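Local coordinates for putative cytoplasmic protein (Enterobacter cloacae, PDB 4HFK) that probably acts as a type VI secretion amidase effector of the Tae4 family, with a papain-like fold, expected to cleave peptidoglycan peptides and held here with a partner protein, at residues 116-121 with 154-159; 133-138 with 163-168. All blocks are in the same frame, centred on the assembly; numbering follows the deposited sequence.

Contact 1: residues 116-121 with 154-159; sequences PTPAQF and CHFLGS
Phe156 carries most of this contact, its ring set against the Pro116-Thr117-Pro118 backbone where the loop after strand 111-114 meets the loop before strand 166-174. The apolar packing comes from several directions. Over one face lies the pyrrolidine of Pro118, whose CG makes a CH-pi contact 4.0 Å from the centroid of the Phe156 ring and only 12° off its normal. Phe156 CD1 comes within 3.3 Å of Thr117 C, the carbonyl carbon. Phe121 arrives near the edge, its CD2 3.7 Å from CE1 of Phe156, with the two ring planes inclined at 51°. A first torsion of -64°, with CG opposite its own carbonyl carbon, aims the Phe156 ring at this loop. Leu157 CG touches Pro116, 4.3 Å from its CD.

A single backbone bond ties the loops: Leu157 N donates to Pro116 O at 3.0 Å, nearly straight and almost end-on to the carbonyl. The donor sits within a type II turn from Phe156 to Ser159, where Gly158 takes positive phi.

Polar bonds within 116-121 shape the opposing loop. Thr117 OG1 accepts from Ala119 N in an ST turn, while Gln120 OE1 takes two donors, Thr117 N at 2.9 Å and Thr117 OG1. Phe130 and Trp145 add edge-to-face partners to Phe156, and Cys154, two residues before Phe156, is tied to Cys150 by a disulfide.

The chemistry thus implies an aromatic anchor gripped through carbon, with one backbone hydrogen bond tying the two loops together and polar bonds within 116-121 defining that loop's shape.

Contact 2: residues 133-138 with 163-168; sequences HGWLDA and GSFIPT
The carbonyl oxygen of Gly134 receives the hydroxyl of Ser164, with OG 2.7 Å from Gly134 O. This donor stands well above the carbonyl plane, about 47° out of it, and is placed there by a first torsion of 57° that tucks OG between the backbone N and the carbonyl carbon of Ser164. Close by, Gly134 CA makes a CA-H...O contact with Ser164 O.

Two backbone bonds continue the seam. Ile166 N gives to His133 O at 2.8 Å, and His133 N returns a longer, more bent bond of 3.1 Å to Ile166 O. They make His133 and Ile166 an antiparallel hydrogen-bonded pair, at the end of strand 126-133 and the start of strand 166-174, two adjacent strands of the four-stranded antiparallel sheet. Their side chains run alongside each other on one face of that sheet, where Ile166 CB lies over the imidazole of His133, 4.2 Å from its centroid.

Trp135 and Phe165 form a face-to-face stack, the tryptophan's six-membered ring 4.2 Å from the phenylalanine centroid with planes at 25°. Phe165 CB sits over the five-membered ring, 3.4 Å from its centroid. The indole also meets His155 edge-to-face. Within the Trp135-Ala138 turn, Asp137 OD2 is hydrogen-bonded to Thr73 OG1 of a neighbouring chain of the assembly.

Both contacts are partly buried and both lean on strand 166-174. In each an aromatic centre is buried, Phe156 with Phe121 in contact 1 and Trp135 with Phe165 in contact 2, while Leu157 in the first and His133 and Ile166 in the second are exposed. Contact 2 belongs to the sheet itself, joining strand ends by paired backbone hydrogen bonds, whereas contact 1 brings together two loops beside it and relies chiefly on aromatic and proline packing. Three hydrogen bonds cross contact 2 and one crosses contact 1. The two meet directly: Pro167 packs against His155, Phe156 and Leu157. Another protein chain packs on the Trp135-Ala138 turn and Ser164, while none touches contact 1.

Contact 1: residues 116-121 with 154-159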
loop_
_atom_site.group_PDB
_atom_site.type_symbol
_atom_site.label_atom_id
_atom_site.label_comp_id
_atom_site.label_asym_id
_atom_site.label_seq_id
_atom_site.Cartn_x
_atom_site.Cartn_y
_atom_site.Cartn_z
ATOM N N PRO A 116 2.360 29.818 20.176
ATOM C CA PRO A 116 1.235 30.092 21.076
ATOM C C PRO A 116 1.398 29.498 22.469
ATOM O O PRO A 116 1.750 28.326 22.612
ATOM C CB PRO A 116 0.046 29.423 20.370
ATOM C CG PRO A 116 0.659 28.324 19.553
ATOM C CD PRO A 116 2.017 28.841 19.124
ATOM N N THR A 117 1.133 30.322 23.481
ATOM C CA THR A 117 1.033 29.874 24.863
ATOM C C THR A 117 -0.255 30.478 25.413
ATOM O O THR A 117 -0.885 31.291 24.739
ATOM C CB THR A 117 2.240 30.349 25.719
ATOM O OG1 THR A 117 2.133 31.752 25.959
ATOM C CG2 THR A 117 3.547 30.064 25.020
ATOM N N PRO A 118 -0.668 30.078 26.627
ATOM C CA PRO A 118 -1.872 30.745 27.133
ATOM C C PRO A 118 -1.675 32.234 27.439
ATOM O O PRO A 118 -2.670 32.929 27.656
ATOM C CB PRO A 118 -2.165 29.988 28.428
ATOM C CG PRO A 118 -1.563 28.608 28.215
ATOM C CD PRO A 118 -0.310 28.884 27.424
ATOM N N ALA A 119 -0.431 32.711 27.463
ATOM C CA ALA A 119 -0.150 34.104 27.829
ATOM C C ALA A 119 -0.979 35.063 26.994
ATOM O O ALA A 119 -1.537 36.035 27.501
ATOM C CB ALA A 119 1.320 34.421 27.653
ATOM N N GLN A 120 -1.050 34.768 25.705
ATOM C CA GLN A 120 -1.682 35.647 24.744
ATOM C C GLN A 120 -3.206 35.607 24.853
ATOM O O GLN A 120 -3.902 36.423 24.243
ATOM C CB GLN A 120 -1.219 35.249 23.337
ATOM C CG GLN A 120 0.287 35.422 23.106
ATOM C CD GLN A 120 1.045 34.108 23.042
ATOM O OE1 GLN A 120 0.737 33.166 23.768
ATOM N NE2 GLN A 120 2.045 34.040 22.163
ATOM N N PHE A 121 -3.717 34.670 25.649
ATOM C CA PHE A 121 -5.155 34.428 25.734
ATOM C C PHE A 121 -5.715 34.541 27.158
ATOM O O PHE A 121 -6.821 34.071 27.451
ATOM C CB PHE A 121 -5.479 33.072 25.104
ATOM C CG PHE A 121 -4.932 32.920 23.707
ATOM C CD1 PHE A 121 -5.660 33.366 22.612
ATOM C CD2 PHE A 121 -3.674 32.368 23.489
ATOM C CE1 PHE A 121 -5.152 33.250 21.322
ATOM C CE2 PHE A 121 -3.162 32.241 22.203
ATOM C CZ PHE A 121 -3.906 32.688 21.115
ATOM N N CYS A 154 -6.057 21.316 24.983
ATOM C CA CYS A 154 -5.382 22.433 24.323
ATOM C C CYS A 154 -4.162 21.922 23.565
ATOM O O CYS A 154 -3.682 20.823 23.829
ATOM C CB CYS A 154 -4.971 23.496 25.341
ATOM S SG CYS A 154 -6.387 24.363 26.093
ATOM N N HIS A 155 -3.680 22.711 22.608
ATOM C CA HIS A 155 -2.458 22.369 21.888
ATOM C C HIS A 155 -1.562 23.596 21.724
ATOM O O HIS A 155 -1.149 23.952 20.612
ATOM C CB HIS A 155 -2.780 21.690 20.545
ATOM C CG HIS A 155 -3.496 20.385 20.705
ATOM N ND1 HIS A 155 -2.856 19.224 21.078
ATOM C CD2 HIS A 155 -4.814 20.069 20.599
ATOM C CE1 HIS A 155 -3.736 18.240 21.169
ATOM N NE2 HIS A 155 -4.934 18.732 20.883
ATOM N N PHE A 156 -1.282 24.244 22.854
ATOM C CA PHE A 156 -0.268 25.280 22.917
ATOM C C PHE A 156 1.080 24.582 22.862
ATOM O O PHE A 156 1.145 23.346 22.893
ATOM C CB PHE A 156 -0.367 26.051 24.237
ATOM C CG PHE A 156 -1.660 26.810 24.414
ATOM C CD1 PHE A 156 -1.832 28.063 23.822
ATOM C CD2 PHE A 156 -2.690 26.284 25.190
ATOM C CE1 PHE A 156 -3.023 28.775 23.988
ATOM C CE2 PHE A 156 -3.879 26.986 25.360
ATOM C CZ PHE A 156 -4.048 28.230 24.758
ATOM N N LEU A 157 2.152 25.368 22.781
ATOM C CA LEU A 157 3.497 24.821 22.934
ATOM C C LEU A 157 3.540 24.032 24.234
ATOM O O LEU A 157 2.985 24.461 25.246
ATOM C CB LEU A 157 4.547 25.941 22.973
ATOM C CG LEU A 157 4.754 26.738 21.682
ATOM C CD1 LEU A 157 5.692 27.926 21.915
ATOM C CD2 LEU A 157 5.293 25.838 20.568
ATOM N N GLY A 158 4.159 22.859 24.198
ATOM C CA GLY A 158 4.317 22.057 25.395
ATOM C C GLY A 158 3.071 21.406 25.983
ATOM O O GLY A 158 3.160 20.798 27.060
ATOM N N SER A 159 1.922 21.518 25.311
ATOM C CA SER A 159 0.706 20.858 25.805
ATOM C C SER A 159 0.898 19.339 25.791
ATOM O O SER A 159 1.424 18.782 24.820
ATOM C CB SER A 159 -0.545 21.242 24.993
ATOM O OG SER A 159 -0.994 22.562 25.271
#

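Contact 2: residues 133-138 with 163-168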
loop_
_atom_site.group_PDB
_atom_site.type_symbol
_atom_site.label_atom_id
_atom_site.label_comp_id
_atom_site.label_asym_id
_atom_site.label_seq_id
_atom_site.Cartn_x
_atom_site.Cartn_y
_atom_site.Cartn_z
ATOM N N HIS A 133 2.612 21.737 12.494
ATOM C CA HIS A 133 3.015 20.583 11.702
ATOM C C HIS A 133 3.236 19.371 12.613
ATOM O O HIS A 133 3.496 19.530 13.810
ATOM C CB HIS A 133 4.288 20.919 10.915
ATOM C CG HIS A 133 5.475 21.206 11.786
ATOM N ND1 HIS A 133 5.814 22.473 12.192
ATOM C CD2 HIS A 133 6.392 20.365 12.335
ATOM C CE1 HIS A 133 6.903 22.412 12.955
ATOM N NE2 HIS A 133 7.267 21.150 13.052
ATOM N N GLY A 134 3.133 18.162 12.063
ATOM C CA GLY A 134 3.449 16.972 12.842
ATOM C C GLY A 134 2.336 15.939 12.939
ATOM O O GLY A 134 2.596 14.765 13.220
ATOM N N TRP A 135 1.097 16.378 12.723
ATOM C CA TRP A 135 -0.037 15.463 12.571
ATOM C C TRP A 135 -0.268 15.196 11.087
ATOM O O TRP A 135 -0.681 16.096 10.349
ATOM C CB TRP A 135 -1.305 16.101 13.144
ATOM C CG TRP A 135 -1.421 15.994 14.622
ATOM C CD1 TRP A 135 -0.742 15.138 15.442
ATOM C CD2 TRP A 135 -2.277 16.771 15.466
ATOM N NE1 TRP A 135 -1.125 15.338 16.749
ATOM C CE2 TRP A 135 -2.071 16.330 16.789
ATOM C CE3 TRP A 135 -3.199 17.803 15.230
ATOM C CZ2 TRP A 135 -2.752 16.884 17.877
ATOM C CZ3 TRP A 135 -3.879 18.346 16.306
ATOM C CH2 TRP A 135 -3.649 17.885 17.617
ATOM N N LEU A 136 -0.030 13.972 10.636
ATOM C CA LEU A 136 -0.217 13.670 9.217
ATOM C C LEU A 136 -1.663 13.812 8.757
ATOM O O LEU A 136 -1.921 14.050 7.570
ATOM C CB LEU A 136 0.270 12.264 8.903
ATOM C CG LEU A 136 1.740 12.079 9.241
ATOM C CD1 LEU A 136 2.015 10.610 9.393
ATOM C CD2 LEU A 136 2.621 12.700 8.163
ATOM N N ASP A 137 -2.601 13.657 9.688
ATOM C CA ASP A 137 -4.017 13.638 9.334
ATOM C C ASP A 137 -4.734 14.963 9.584
ATOM O O ASP A 137 -5.939 15.073 9.336
ATOM C CB ASP A 137 -4.753 12.528 10.105
ATOM C CG ASP A 137 -4.839 12.813 11.596
ATOM O OD1 ASP A 137 -3.795 13.138 12.203
ATOM O OD2 ASP A 137 -5.950 12.716 12.163
ATOM N N ALA A 138 -4.010 15.965 10.084
ATOM C CA ALA A 138 -4.657 17.204 10.520
ATOM C C ALA A 138 -3.700 18.391 10.588
ATOM O O ALA A 138 -2.645 18.311 11.223
ATOM C CB ALA A 138 -5.343 16.987 11.885
ATOM N N GLY A 163 1.457 15.130 21.298
ATOM C CA GLY A 163 2.019 14.001 20.579
ATOM C C GLY A 163 3.062 14.507 19.606
ATOM O O GLY A 163 3.996 15.203 20.009
ATOM N N SER A 164 2.897 14.199 18.323
ATOM C CA SER A 164 3.872 14.651 17.330
ATOM C C SER A 164 3.570 16.049 16.787
ATOM O O SER A 164 4.345 16.587 15.997
ATOM C CB SER A 164 3.993 13.643 16.182
ATOM O OG SER A 164 2.731 13.416 15.574
ATOM N N PHE A 165 2.462 16.642 17.225
ATOM C CA PHE A 165 2.060 17.972 16.754
ATOM C C PHE A 165 2.923 19.057 17.373
ATOM O O PHE A 165 3.157 19.063 18.583
ATOM C CB PHE A 165 0.601 18.236 17.138
ATOM C CG PHE A 165 0.039 19.551 16.627
ATOM C CD1 PHE A 165 -0.261 19.722 15.279
ATOM C CD2 PHE A 165 -0.263 20.585 17.512
ATOM C CE1 PHE A 165 -0.819 20.913 14.808
ATOM C CE2 PHE A 165 -0.820 21.784 17.057
ATOM C CZ PHE A 165 -1.093 21.951 15.700
ATOM N N ILE A 166 3.371 19.991 16.543
ATOM C CA ILE A 166 4.061 21.170 17.039
ATOM C C ILE A 166 3.339 22.430 16.559
ATOM O O ILE A 166 3.372 22.757 15.370
ATOM C CB ILE A 166 5.521 21.187 16.583
ATOM C CG1 ILE A 166 6.264 19.973 17.155
ATOM C CG2 ILE A 166 6.198 22.483 17.011
ATOM C CD1 ILE A 166 7.765 20.020 16.940
ATOM N N PRO A 167 2.680 23.139 17.489
ATOM C CA PRO A 167 1.910 24.335 17.130
ATOM C C PRO A 167 2.809 25.461 16.661
ATOM O O PRO A 167 3.841 25.720 17.286
ATOM C CB PRO A 167 1.236 24.739 18.446
ATOM C CG PRO A 167 2.040 24.105 19.524
ATOM C CD PRO A 167 2.602 22.830 18.929
ATOM N N THR A 168 2.422 26.124 15.578
ATOM C CA THR A 168 3.154 27.296 15.113
ATOM C C THR A 168 2.276 28.541 15.183
ATOM O O THR A 168 2.761 29.660 15.011
ATOM C CB THR A 168 3.624 27.122 13.675
ATOM O OG1 THR A 168 2.497 26.790 12.859
ATOM C CG2 THR A 168 4.669 26.016 13.573
#